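Local coordinates for protein integral membrane indolylacetylinositol arabinosyltransferase EmbC (Mycolicibacterium smegmatis, PDB 7BVE) that probably transfers arabinose to build the arabinan of the mycobacterial cell wall, as a membrane enzyme that binds the drug ethambutol, at residues Glu44-Gln49 with Gly197-Ala202; Asn734-Glu739 with Arg949-Val954. All coordinates share one frame; numbering follows the deposited sequence.

Contact 1: residues Glu44-Gln49 with Gly197-Ala202; sequences ELNWPQ and GLQLSA
Leu-45 and Ala-202 meet backbone to backbone where two chain segments run antiparallel, 159° apart in direction, with a firm bond from Leu-45 N to Ala-202 O (2.9 Å) and weaker ones from Ala-202 N to Leu-45 O and from Trp-47 N to Leu-200 O. The pair belongs to the antiparallel sheet of the concanavalin-like domain, where strand 201-203 lies between strands 38-46 and 67-71. Asn-46 carries the polar side-chain contact. With CG anti to the carbonyl carbon (chi1 -67°), its amide reaches across the contact and OD1 accepts a bond from Ser-201 OG at 2.9 Å, while ND2 meets Glu-44 OE2 from above the carboxylate plane and also serves Asp-1056, so both ends of the amide have partners, consistent with the modelled orientation. The NE2 end of Gln-199 comes up beside Asn-46 CB, the two amide planes 69° apart. On the buried side, Trp-47 touches Leu-200 through its stem, CB to CB 3.8 Å, and the indole NE1 is left to bond weakly with Gln-54 O. Beyond the last backbone bond, the ring of Pro-48 rests its CG against Leu-198 O at 3.3 Å.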
loop_
_atom_site.group_PDB
_atom_site.type_symbol
_atom_site.label_atom_id
_atom_site.label_comp_id
_atom_site.label_asym_id
_atom_site.label_seq_id
_atom_site.Cartn_x
_atom_site.Cartn_y
_atom_site.Cartn_z
ATOM N N GLU A 44 -23.024 41.823 10.476
ATOM C CA GLU A 44 -23.543 41.801 9.119
ATOM C C GLU A 44 -22.828 42.829 8.255
ATOM O O GLU A 44 -22.208 43.771 8.749
ATOM C CB GLU A 44 -25.045 42.067 9.062
ATOM C CG GLU A 44 -25.437 43.473 9.405
ATOM C CD GLU A 44 -26.918 43.703 9.235
ATOM O OE1 GLU A 44 -27.624 42.750 8.847
ATOM O OE2 GLU A 44 -27.375 44.838 9.483
ATOM N N LEU A 45 -22.947 42.637 6.945
ATOM C CA LEU A 45 -22.283 43.453 5.935
ATOM C C LEU A 45 -23.331 44.177 5.103
ATOM O O LEU A 45 -24.011 43.557 4.283
ATOM C CB LEU A 45 -21.402 42.580 5.049
ATOM C CG LEU A 45 -20.718 43.238 3.856
ATOM C CD1 LEU A 45 -19.790 44.332 4.314
ATOM C CD2 LEU A 45 -19.970 42.198 3.047
ATOM N N ASN A 46 -23.460 45.481 5.306
ATOM C CA ASN A 46 -24.311 46.331 4.487
ATOM C C ASN A 46 -23.410 47.087 3.523
ATOM O O ASN A 46 -22.558 47.861 3.962
ATOM C CB ASN A 46 -25.099 47.300 5.363
ATOM C CG ASN A 46 -26.109 46.599 6.246
ATOM O OD1 ASN A 46 -26.819 45.700 5.802
ATOM N ND2 ASN A 46 -26.177 47.005 7.507
ATOM N N TRP A 47 -23.596 46.872 2.207
ATOM C CA TRP A 47 -22.502 47.161 1.277
ATOM C C TRP A 47 -22.269 48.635 0.971
ATOM O O TRP A 47 -21.105 49.069 1.044
ATOM C CB TRP A 47 -22.648 46.349 -0.009
ATOM C CG TRP A 47 -21.646 46.817 -1.030
ATOM C CD1 TRP A 47 -20.291 46.805 -0.908
ATOM C CD2 TRP A 47 -21.924 47.387 -2.312
ATOM N NE1 TRP A 47 -19.708 47.327 -2.031
ATOM C CE2 TRP A 47 -20.688 47.690 -2.911
ATOM C CE3 TRP A 47 -23.099 47.659 -3.018
ATOM C CZ2 TRP A 47 -20.594 48.239 -4.178
ATOM C CZ3 TRP A 47 -23.000 48.214 -4.270
ATOM C CH2 TRP A 47 -21.759 48.499 -4.838
ATOM N N PRO A 48 -23.279 49.456 0.544
ATOM C CA PRO A 48 -22.894 50.822 0.157
ATOM C C PRO A 48 -22.544 51.653 1.377
ATOM O O PRO A 48 -23.414 52.145 2.102
ATOM C CB PRO A 48 -24.136 51.357 -0.565
ATOM C CG PRO A 48 -24.891 50.160 -0.924
ATOM C CD PRO A 48 -24.697 49.231 0.214
ATOM N N GLN A 49 -21.240 51.815 1.586
ATOM C CA GLN A 49 -20.747 52.327 2.854
ATOM C C GLN A 49 -20.922 53.836 2.936
ATOM O O GLN A 49 -21.631 54.345 3.811
ATOM C CB GLN A 49 -19.275 51.947 3.043
ATOM C CG GLN A 49 -18.948 50.450 3.051
ATOM C CD GLN A 49 -19.584 49.690 4.193
ATOM O OE1 GLN A 49 -19.837 50.242 5.262
ATOM N NE2 GLN A 49 -19.789 48.398 3.995
ATOM N N GLY A 197 -32.550 53.047 -2.837
ATOM C CA GLY A 197 -32.573 51.600 -2.869
ATOM C C GLY A 197 -31.144 51.112 -2.783
ATOM O O GLY A 197 -30.317 51.705 -2.081
ATOM N N LEU A 198 -30.848 50.038 -3.519
ATOM C CA LEU A 198 -29.501 49.481 -3.686
ATOM C C LEU A 198 -28.887 49.112 -2.336
ATOM O O LEU A 198 -28.006 49.788 -1.811
ATOM C CB LEU A 198 -28.601 50.429 -4.478
ATOM C CG LEU A 198 -27.273 49.857 -4.960
ATOM C CD1 LEU A 198 -27.477 48.779 -6.004
ATOM C CD2 LEU A 198 -26.422 50.979 -5.481
ATOM N N GLN A 199 -29.451 48.085 -1.721
ATOM C CA GLN A 199 -29.058 47.682 -0.377
ATOM C C GLN A 199 -28.739 46.195 -0.393
ATOM O O GLN A 199 -29.647 45.362 -0.363
ATOM C CB GLN A 199 -30.163 48.009 0.622
ATOM C CG GLN A 199 -29.843 47.688 2.068
ATOM C CD GLN A 199 -28.741 48.555 2.638
ATOM O OE1 GLN A 199 -28.662 49.749 2.354
ATOM N NE2 GLN A 199 -27.890 47.960 3.466
ATOM N N LEU A 200 -27.455 45.862 -0.453
ATOM C CA LEU A 200 -27.018 44.501 -0.194
ATOM C C LEU A 200 -26.877 44.293 1.305
ATOM O O LEU A 200 -26.471 45.198 2.033
ATOM C CB LEU A 200 -25.700 44.216 -0.911
ATOM C CG LEU A 200 -25.103 42.809 -0.870
ATOM C CD1 LEU A 200 -24.498 42.484 -2.198
ATOM C CD2 LEU A 200 -24.026 42.689 0.187
ATOM N N SER A 201 -27.224 43.095 1.768
ATOM C CA SER A 201 -27.079 42.741 3.169
ATOM C C SER A 201 -26.719 41.271 3.263
ATOM O O SER A 201 -27.185 40.469 2.456
ATOM C CB SER A 201 -28.358 43.012 3.954
ATOM O OG SER A 201 -28.662 44.390 3.952
ATOM N N ALA A 202 -25.893 40.927 4.244
ATOM C CA ALA A 202 -25.490 39.544 4.446
ATOM C C ALA A 202 -25.094 39.368 5.899
ATOM O O ALA A 202 -24.219 40.082 6.381
ATOM C CB ALA A 202 -24.327 39.166 3.531
#

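Contact 2: residues Asn734-Glu739 with Arg949-Val954; sequences NDVLVE and RTLQEV
An edge strand that runs straight into a helical turn docks here on its neighbour: residues 949-950 pair antiparallel with strand 736-738, and the helix 951-954 begins at once behind them. The backbone joins through Arg-949 N to Val-738 O (2.9 Å), the donor standing above the carbonyl plane, 38° out of it, and through Leu-951 N to Val-736 O (3.0 Å). The second bond is telling, because its donor already belongs to the helix, so Val-736 O anchors the place where strand becomes helix. Thr-950, between them, sits at the N-cap position, and its carbonyl O takes up Val-954 N at the other end of the short helix.

Strand 949-950 is an outermost strand of the mixed sheet of the C-terminal domain within this chain, with 736-738 between it and strand 1020-1029. The hydrophobic side of the pair is carried by Val-738, whose two methyls part company: CG1, anti to the backbone N (chi1 170°), goes to Val-954 CG2 at 4.0 Å, while CG2 reaches Leu-951 CB, also 4.0 Å away. Val-738 thus spans two residues of the same helical turn. Leu-951 also lies side by side with Val-736, its CD1 3.9 Å from CG1 of that valine. Away from this cluster, the side chains of Leu-737 and Thr-950 cross at a slant, CD2 to CG2 4.1 Å, and the same threonine methyl rests 3.7 Å from Asn-734 O. The amide of Gln-952 is bonded outside the two segments, OE1 to Gln-974 and NE2 to Ser-957, while its side chain touches Cys-730, a partner in the disulfide with Cys-973. On the exposed side of the turn, Arg-949 NE forms a salt bridge with Glu-953 OE1 whose hydrogen bond is weak, 3.4 Å.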
loop_
_atom_site.group_PDB
_atom_site.type_symbol
_atom_site.label_atom_id
_atom_site.label_comp_id
_atom_site.label_asym_id
_atom_site.label_seq_id
_atom_site.Cartn_x
_atom_site.Cartn_y
_atom_site.Cartn_z
ATOM N N ASN A 734 16.982 34.574 7.606
ATOM C CA ASN A 734 18.234 35.300 7.459
ATOM C C ASN A 734 19.141 34.717 6.392
ATOM O O ASN A 734 20.085 35.389 5.966
ATOM C CB ASN A 734 18.996 35.327 8.783
ATOM C CG ASN A 734 18.344 36.208 9.808
ATOM O OD1 ASN A 734 17.839 35.734 10.825
ATOM N ND2 ASN A 734 18.363 37.509 9.557
ATOM N N ASP A 735 18.876 33.491 5.955
ATOM C CA ASP A 735 19.752 32.772 5.051
ATOM C C ASP A 735 19.100 32.495 3.711
ATOM O O ASP A 735 19.560 31.625 2.973
ATOM C CB ASP A 735 20.210 31.484 5.719
ATOM C CG ASP A 735 21.162 31.751 6.860
ATOM O OD1 ASP A 735 21.927 32.727 6.765
ATOM O OD2 ASP A 735 21.136 31.021 7.868
ATOM N N VAL A 736 18.043 33.223 3.383
ATOM C CA VAL A 736 17.405 33.183 2.078
ATOM C C VAL A 736 17.569 34.557 1.460
ATOM O O VAL A 736 17.152 35.557 2.051
ATOM C CB VAL A 736 15.925 32.797 2.176
ATOM C CG1 VAL A 736 15.276 32.970 0.858
ATOM C CG2 VAL A 736 15.788 31.376 2.612
ATOM N N LEU A 737 18.181 34.609 0.286
ATOM C CA LEU A 737 18.439 35.857 -0.412
ATOM C C LEU A 737 17.356 36.096 -1.453
ATOM O O LEU A 737 16.942 35.171 -2.149
ATOM C CB LEU A 737 19.809 35.816 -1.075
ATOM C CG LEU A 737 20.967 35.644 -0.106
ATOM C CD1 LEU A 737 22.246 35.485 -0.864
ATOM C CD2 LEU A 737 21.052 36.821 0.817
ATOM N N VAL A 738 16.894 37.337 -1.549
ATOM C CA VAL A 738 15.718 37.688 -2.338
ATOM C C VAL A 738 16.053 38.890 -3.205
ATOM O O VAL A 738 16.486 39.923 -2.688
ATOM C CB VAL A 738 14.507 38.005 -1.435
ATOM C CG1 VAL A 738 13.377 38.589 -2.230
ATOM C CG2 VAL A 738 14.019 36.764 -0.729
ATOM N N GLU A 739 15.853 38.770 -4.517
ATOM C CA GLU A 739 15.902 39.929 -5.403
ATOM C C GLU A 739 14.490 40.419 -5.691
ATOM O O GLU A 739 13.636 39.666 -6.165
ATOM C CB GLU A 739 16.664 39.644 -6.693
ATOM C CG GLU A 739 16.270 38.450 -7.505
ATOM C CD GLU A 739 16.951 38.478 -8.846
ATOM O OE1 GLU A 739 17.557 39.521 -9.170
ATOM O OE2 GLU A 739 16.916 37.458 -9.562
ATOM N N ARG A 949 18.884 40.797 -1.270
ATOM C CA ARG A 949 18.619 41.152 0.117
ATOM C C ARG A 949 18.029 39.935 0.803
ATOM O O ARG A 949 17.576 39.001 0.146
ATOM C CB ARG A 949 17.645 42.324 0.238
ATOM C CG ARG A 949 18.127 43.616 -0.372
ATOM C CD ARG A 949 17.079 44.700 -0.237
ATOM N NE ARG A 949 16.912 45.124 1.149
ATOM C CZ ARG A 949 15.934 45.914 1.579
ATOM N NH1 ARG A 949 15.020 46.366 0.734
ATOM N NH2 ARG A 949 15.866 46.247 2.858
ATOM N N THR A 950 18.029 39.939 2.130
ATOM C CA THR A 950 17.498 38.782 2.828
ATOM C C THR A 950 15.979 38.836 2.864
ATOM O O THR A 950 15.366 39.875 2.627
ATOM C CB THR A 950 18.059 38.691 4.243
ATOM O OG1 THR A 950 17.699 39.857 4.981
ATOM C CG2 THR A 950 19.556 38.597 4.203
ATOM N N LEU A 951 15.368 37.690 3.153
ATOM C CA LEU A 951 13.914 37.615 3.205
ATOM C C LEU A 951 13.342 38.322 4.422
ATOM O O LEU A 951 12.184 38.728 4.394
ATOM C CB LEU A 951 13.475 36.150 3.166
ATOM C CG LEU A 951 12.023 35.695 3.057
ATOM C CD1 LEU A 951 11.967 34.440 2.244
ATOM C CD2 LEU A 951 11.434 35.410 4.414
ATOM N N GLN A 952 14.125 38.493 5.482
ATOM C CA GLN A 952 13.661 39.223 6.653
ATOM C C GLN A 952 13.587 40.720 6.390
ATOM O O GLN A 952 12.770 41.413 7.001
ATOM C CB GLN A 952 14.581 38.908 7.835
ATOM C CG GLN A 952 14.218 39.511 9.181
ATOM C CD GLN A 952 12.892 39.022 9.726
ATOM O OE1 GLN A 952 12.501 37.880 9.515
ATOM N NE2 GLN A 952 12.211 39.881 10.468
ATOM N N GLU A 953 14.395 41.234 5.470
ATOM C CA GLU A 953 14.343 42.644 5.121
ATOM C C GLU A 953 13.319 42.957 4.044
ATOM O O GLU A 953 12.846 44.094 3.971
ATOM C CB GLU A 953 15.710 43.120 4.649
ATOM C CG GLU A 953 16.760 43.050 5.713
ATOM C CD GLU A 953 18.109 43.497 5.214
ATOM O OE1 GLU A 953 18.232 43.772 4.004
ATOM O OE2 GLU A 953 19.050 43.566 6.029
ATOM N N VAL A 954 12.972 41.986 3.206
ATOM C CA VAL A 954 11.965 42.170 2.172
ATOM C C VAL A 954 10.586 41.900 2.759
ATOM O O VAL A 954 9.725 42.783 2.788
ATOM C CB VAL A 954 12.250 41.253 0.974
ATOM C CG1 VAL A 954 11.149 41.354 -0.038
ATOM C CG2 VAL A 954 13.572 41.613 0.359
#

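In the fold
Both segments of contact 1 precede both segments of contact 2 along the chain. Their centres are 43 Å apart and their nearest atoms about 30 Å, and they share no sheet: contact 1 belongs to the concanavalin-like region and contact 2 to the C-terminal one. The chain nevertheless ties the two regions together. Strand 1020-1029, beside 736-738 in the sheet of contact 2, is followed later by strand 1056-1062, which joins the sheet of contact 1 next to strand 38-46. The last part of the protein thereby returns to its first sheet, and the pairings 44-49 with 197-202 and 734-739 with 949-954 lie in two separate regions outside the predicted transmembrane helices, connected through that C-terminal strand.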